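Local coordinates for uncharacterized protein AF_1796 (Archaeoglobus fulgidus, PDB 1VIM), which probably binds a phosphorylated sugar and may act as a sugar-phosphate isomerase of the SIS family, although its function has not been established, at residues A47-V52 / T75-G80; P85-Q90 / K113-K118. All coordinates share one frame; numbering follows the deposited sequence. Where two conformers were deposited one is given.

How the contacts relate
Contact 1 comes first along the chain and closes before contact 2 opens; their centres lie about 10 Å apart, on the same side of the chain's centre and within the SIS domain. Contact 1 is the pairing of strands 50-53 and 76-78 at one edge of the parallel sheet, as counted within this chain. Contact 2 sets the loop that leads from strand 76-78 to strand 92-96 against the end of helix 103-115. That loop also touches contact 1: R48 N probably hydrogen-bonds to Q90 O, and P85 packs on F51 and Y77. The edge strand pair and the loop both lie against the second subunit.

Contact 1. Residues A47-V52 / T75-G80; sequences ARSIFV and TVYVVG
Y77 CD2 lies over one face of the F51 ring, offset toward the rim, 3.8 Å from F51 CZ. The two planes meet at 50° in an oblique pair, and S49 CB reaches Y77 CE2 farther along the tyrosine. In both residues CG stands anti to the carbonyl carbon (chi1 -52° in Y77), which sends both rings out from the same face of the sheet. T84, D91 and L93 also touch F51, and P85 packs on Y77. A water 2.9 Å from Y77 OH also bonds S49 OG in the conformer given; it sits over one face of the R48 guanidinium, offset toward the rim, and R48 forms a salt bridge with D91. On the other face of the sheet V52 CG2 meets V78 CG2 at 3.9 Å, and I50 CB lies near V76 CG2; A62, A66 and M70 of helix 56-71 cover this side. Four backbone bonds join the parallel strands: I50 N to T75 O, Y77 N to I50 O, V52 N to Y77 O, and V79 N to V52 O, the last nearly straight at 173°. The chemistry is thus divided: alternating backbone bonds fix the strand register, apolar side chains seal the helix-covered face of this beta-alpha-beta unit, and the aromatic face has a polar margin in the R48-D91 salt bridge and the water at Y77 OH.

Contact 2. Residues P85-Q90 / K113-K118; sequences PRITDQ and KDIGSK. With FMT (formic acid), chain G.
I87 reaches the end of helix 103-115 with both branches of its side chain. Its CG1 is anti to the backbone N (chi1 -163°) and the chain runs on extended, carrying CD1 to S117, 3.9 Å from S117 CB. CG2, set between the backbone N and carbonyl carbon, meets I115 CD1 at 3.8 Å, the two side chains crossing obliquely. I115 uses its other branch on the loop backbone: CG2 lies 3.6 Å from I87 O and packs on T88 CA. S117 brings CB to 3.6 Å from T88 O, while its hydroxyl in the conformer given donates to K118 O; a weak bond also joins it to D91 O. Beyond, D89 CB rests 3.5 Å from I115 O, and D89 CA approaches G116, whose bare backbone admits the loop. A formate, probably from the crystallisation liquor, accepts a bond from I87 N (2.9 Å to FMT O1) and also binds V194 N and L195 N of the second subunit. T88 OG1 accepts from Q90 N at 3.2 Å, an ST turn. Across the contact, G116 with positive phi is the C-prime residue of a Schellman motif, which ends the helix and turns the chain into strand 118-123 of the parallel sheet of the alpha/beta SIS domain.

Contact 1. Residues A47-V52 / T75-G80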
loop_
_atom_site.group_PDB
_atom_site.type_symbol
_atom_site.label_atom_id
_atom_site.label_comp_id
_atom_site.label_asym_id
_atom_site.label_seq_id
_atom_site.Cartn_x
_atom_site.Cartn_y
_atom_site.Cartn_z
ATOM N N ALA A 47 22.603 -13.227 -4.854
ATOM C CA ALA A 47 21.258 -13.688 -5.106
ATOM C C ALA A 47 20.816 -13.358 -6.531
ATOM O O ALA A 47 21.238 -12.354 -7.117
ATOM C CB ALA A 47 20.345 -13.010 -4.137
ATOM N N ARG A 48 19.918 -14.162 -7.063
ATOM C CA ARG A 48 19.244 -13.798 -8.300
ATOM C C ARG A 48 18.435 -12.518 -8.121
ATOM O O ARG A 48 18.545 -11.590 -8.913
ATOM C CB ARG A 48 18.333 -14.937 -8.706
ATOM C CG ARG A 48 17.502 -14.664 -9.937
ATOM C CD ARG A 48 16.490 -15.782 -10.263
ATOM N NE ARG A 48 15.338 -15.634 -9.382
ATOM C CZ ARG A 48 14.068 -15.685 -9.760
ATOM N NH1 ARG A 48 13.725 -15.972 -11.026
ATOM N NH2 ARG A 48 13.125 -15.437 -8.843
ATOM N N SER A 49 17.613 -12.485 -7.070
ATOM C CA SER A 49 16.856 -11.291 -6.722
ATOM C C SER A 49 16.644 -11.256 -5.226
ATOM O O SER A 49 16.822 -12.263 -4.547
ATOM C CB SER A 49 15.517 -11.205 -7.436
ATOM O OG SER A 49 15.527 -11.620 -8.775
ATOM N N ILE A 50 16.324 -10.065 -4.724
ATOM C CA ILE A 50 16.200 -9.807 -3.303
ATOM C C ILE A 50 14.738 -9.517 -3.019
ATOM O O ILE A 50 14.093 -8.737 -3.725
ATOM C CB ILE A 50 17.078 -8.599 -2.877
ATOM C CG1 ILE A 50 18.542 -8.859 -3.266
ATOM C CG2 ILE A 50 16.926 -8.324 -1.374
ATOM C CD1 ILE A 50 19.153 -7.754 -4.086
ATOM N N PHE A 51 14.230 -10.165 -1.975
ATOM C CA PHE A 51 12.884 -9.911 -1.506
ATOM C C PHE A 51 12.993 -9.355 -0.103
ATOM O O PHE A 51 13.858 -9.822 0.674
ATOM C CB PHE A 51 12.081 -11.213 -1.467
ATOM C CG PHE A 51 11.751 -11.792 -2.830
ATOM C CD1 PHE A 51 12.744 -12.294 -3.681
ATOM C CD2 PHE A 51 10.426 -11.888 -3.250
ATOM C CE1 PHE A 51 12.415 -12.824 -4.927
ATOM C CE2 PHE A 51 10.094 -12.447 -4.471
ATOM C CZ PHE A 51 11.074 -12.894 -5.316
ATOM N N VAL A 52 12.139 -8.391 0.256
ATOM C CA VAL A 52 12.190 -7.823 1.611
ATOM C C VAL A 52 10.844 -7.934 2.300
ATOM O O VAL A 52 9.784 -7.901 1.637
ATOM C CB VAL A 52 12.659 -6.360 1.642
ATOM C CG1 VAL A 52 13.964 -6.209 0.877
ATOM C CG2 VAL A 52 11.562 -5.437 1.125
ATOM N N THR A 75 17.789 -6.243 -8.581
ATOM C CA THR A 75 16.441 -6.717 -8.825
ATOM C C THR A 75 15.847 -7.055 -7.457
ATOM O O THR A 75 16.300 -7.971 -6.767
ATOM C CB THR A 75 16.460 -7.961 -9.709
ATOM O OG1 THR A 75 17.022 -7.590 -10.980
ATOM C CG2 THR A 75 15.054 -8.409 -10.026
ATOM N N VAL A 76 14.840 -6.288 -7.067
ATOM C CA VAL A 76 14.353 -6.332 -5.691
ATOM C C VAL A 76 12.835 -6.206 -5.664
ATOM O O VAL A 76 12.238 -5.531 -6.489
ATOM C CB VAL A 76 15.047 -5.248 -4.816
ATOM C CG1 VAL A 76 14.866 -3.869 -5.393
ATOM C CG2 VAL A 76 14.625 -5.310 -3.356
ATOM N N TYR A 77 12.234 -6.837 -4.660
ATOM C CA TYR A 77 10.772 -6.829 -4.481
ATOM C C TYR A 77 10.445 -6.764 -3.018
ATOM O O TYR A 77 11.222 -7.187 -2.167
ATOM C CB TYR A 77 10.152 -8.111 -5.034
ATOM C CG TYR A 77 10.568 -8.416 -6.434
ATOM C CD1 TYR A 77 10.024 -7.726 -7.506
ATOM C CD2 TYR A 77 11.527 -9.421 -6.677
ATOM C CE1 TYR A 77 10.477 -8.066 -8.853
ATOM C CE2 TYR A 77 11.943 -9.733 -7.946
ATOM C CZ TYR A 77 11.443 -9.063 -8.988
ATOM O OH TYR A 77 11.926 -9.525 -10.213
ATOM N N VAL A 78 9.226 -6.300 -2.759
ATOM C CA VAL A 78 8.655 -6.332 -1.407
ATOM C C VAL A 78 7.617 -7.454 -1.349
ATOM O O VAL A 78 6.682 -7.505 -2.173
ATOM C CB VAL A 78 7.947 -5.008 -1.112
ATOM C CG1 VAL A 78 7.337 -5.018 0.307
ATOM C CG2 VAL A 78 8.905 -3.856 -1.251
ATOM N N VAL A 79 7.746 -8.339 -0.363
ATOM C CA VAL A 79 6.796 -9.447 -0.232
ATOM C C VAL A 79 5.381 -8.919 -0.092
ATOM O O VAL A 79 5.136 -7.972 0.657
ATOM C CB VAL A 79 7.145 -10.381 0.965
ATOM C CG1 VAL A 79 6.052 -11.446 1.172
ATOM C CG2 VAL A 79 8.497 -11.030 0.754
ATOM N N GLY A 80 4.467 -9.515 -0.856
ATOM C CA GLY A 80 3.059 -9.132 -0.807
ATOM C C GLY A 80 2.629 -8.027 -1.750
ATOM O O GLY A 80 1.426 -7.814 -1.923
HETATM O O HOH W 1 19.691 -8.458 -8.053
HETATM O O HOH W 2 13.317 -12.036 -10.172
#

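Contact 2. Residues P85-Q90 / K113-K118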
loop_
_atom_site.group_PDB
_atom_site.type_symbol
_atom_site.label_atom_id
_atom_site.label_comp_id
_atom_site.label_asym_id
_atom_site.label_seq_id
_atom_site.Cartn_x
_atom_site.Cartn_y
_atom_site.Cartn_z
ATOM N N PRO A 85 7.173 -11.338 -8.033
ATOM C CA PRO A 85 6.982 -12.668 -8.606
ATOM C C PRO A 85 7.305 -13.778 -7.598
ATOM O O PRO A 85 7.676 -13.502 -6.452
ATOM C CB PRO A 85 8.010 -12.668 -9.737
ATOM C CG PRO A 85 9.216 -11.944 -9.116
ATOM C CD PRO A 85 8.524 -10.802 -8.304
ATOM N N ARG A 86 7.147 -15.021 -8.061
ATOM C CA ARG A 86 7.495 -16.196 -7.270
ATOM C C ARG A 86 8.917 -16.124 -6.702
ATOM O O ARG A 86 9.892 -15.954 -7.446
ATOM C CB ARG A 86 7.392 -17.415 -8.207
ATOM C CG ARG A 86 7.793 -18.694 -7.559
ATOM C CD ARG A 86 7.830 -19.885 -8.518
ATOM N NE ARG A 86 6.479 -20.284 -8.903
ATOM C CZ ARG A 86 5.708 -21.116 -8.199
ATOM N NH1 ARG A 86 6.131 -21.635 -7.060
ATOM N NH2 ARG A 86 4.490 -21.408 -8.634
ATOM N N ILE A 87 9.054 -16.301 -5.402
ATOM C CA ILE A 87 10.398 -16.434 -4.834
ATOM C C ILE A 87 10.951 -17.855 -5.113
ATOM O O ILE A 87 10.198 -18.834 -5.163
ATOM C CB ILE A 87 10.388 -16.109 -3.320
ATOM C CG1 ILE A 87 11.815 -15.835 -2.814
ATOM C CG2 ILE A 87 9.669 -17.226 -2.516
ATOM C CD1 ILE A 87 11.872 -15.303 -1.369
ATOM N N THR A 88 12.259 -17.955 -5.308
ATOM C CA THR A 88 12.870 -19.230 -5.682
ATOM C C THR A 88 14.081 -19.524 -4.817
ATOM O O THR A 88 14.556 -18.668 -4.057
ATOM C CB THR A 88 13.357 -19.206 -7.165
ATOM O OG1 THR A 88 14.521 -18.363 -7.281
ATOM C CG2 THR A 88 12.274 -18.691 -8.112
ATOM N N ASP A 89 14.643 -20.717 -5.025
ATOM C CA ASP A 89 15.827 -21.141 -4.287
ATOM C C ASP A 89 17.134 -20.425 -4.698
ATOM O O ASP A 89 18.195 -20.739 -4.127
ATOM C CB ASP A 89 15.969 -22.675 -4.312
ATOM C CG ASP A 89 16.220 -23.242 -5.693
ATOM O OD1 ASP A 89 16.582 -22.493 -6.627
ATOM O OD2 ASP A 89 16.091 -24.479 -5.900
ATOM N N GLN A 90 17.077 -19.479 -5.639
ATOM C CA GLN A 90 18.242 -18.657 -5.950
ATOM C C GLN A 90 18.159 -17.261 -5.347
ATOM O O GLN A 90 19.061 -16.435 -5.561
ATOM C CB GLN A 90 18.405 -18.513 -7.457
ATOM C CG GLN A 90 18.681 -19.845 -8.155
ATOM C CD GLN A 90 19.272 -19.635 -9.524
ATOM O OE1 GLN A 90 19.175 -18.550 -10.098
ATOM N NE2 GLN A 90 19.939 -20.667 -10.035
ATOM N N LYS A 113 12.236 -20.354 3.360
ATOM C CA LYS A 113 13.283 -21.323 3.675
ATOM C C LYS A 113 12.919 -22.694 3.110
ATOM O O LYS A 113 13.781 -23.396 2.544
ATOM C CB LYS A 113 13.504 -21.410 5.188
ATOM C CG LYS A 113 14.290 -20.254 5.826
ATOM C CD LYS A 113 15.673 -20.004 5.202
ATOM C CE LYS A 113 16.653 -21.172 5.407
ATOM N NZ LYS A 113 17.973 -20.985 4.693
ATOM N N ASP A 114 11.647 -23.070 3.187
ATOM C CA ASP A 114 11.207 -24.358 2.618
ATOM C C ASP A 114 11.325 -24.410 1.094
ATOM O O ASP A 114 11.659 -25.445 0.515
ATOM C CB ASP A 114 9.784 -24.655 3.031
ATOM C CG ASP A 114 9.664 -25.025 4.497
ATOM O OD1 ASP A 114 10.682 -25.334 5.156
ATOM O OD2 ASP A 114 8.572 -25.015 5.068
ATOM N N ILE A 115 11.071 -23.278 0.434
ATOM C CA ILE A 115 11.310 -23.135 -1.012
ATOM C C ILE A 115 12.802 -23.224 -1.347
ATOM O O ILE A 115 13.192 -23.635 -2.458
ATOM C CB ILE A 115 10.688 -21.802 -1.502
ATOM C CG1 ILE A 115 9.155 -21.961 -1.476
ATOM C CG2 ILE A 115 11.257 -21.404 -2.879
ATOM C CD1 ILE A 115 8.404 -20.646 -1.621
ATOM N N GLY A 116 13.629 -22.821 -0.387
ATOM C CA GLY A 116 15.068 -22.864 -0.516
ATOM C C GLY A 116 15.764 -21.525 -0.686
ATOM O O GLY A 116 16.964 -21.477 -0.910
ATOM N N SER A 117 15.016 -20.429 -0.606
ATOM C CA SER A 117 15.631 -19.117 -0.544
ATOM C C SER A 117 16.559 -18.999 0.652
ATOM O O SER A 117 16.329 -19.622 1.694
ATOM C CB SER A 117 14.517 -18.062 -0.458
ATOM O OG SER A 117 14.998 -16.717 -0.268
ATOM N N LYS A 118 17.575 -18.158 0.527
ATOM C CA LYS A 118 18.369 -17.781 1.690
ATOM C C LYS A 118 17.655 -16.666 2.469
ATOM O O LYS A 118 16.747 -16.006 1.936
ATOM C CB LYS A 118 19.787 -17.366 1.273
ATOM C CG LYS A 118 20.590 -18.588 0.742
ATOM C CD LYS A 118 21.997 -18.243 0.398
ATOM C CE LYS A 118 22.701 -19.453 -0.191
ATOM N NZ LYS A 118 24.144 -19.114 -0.399
HETATM C C FMT G . 6.521 -14.803 -3.445
HETATM O O1 FMT G . 6.582 -15.954 -3.880
HETATM O O2 FMT G . 5.616 -14.351 -2.724
#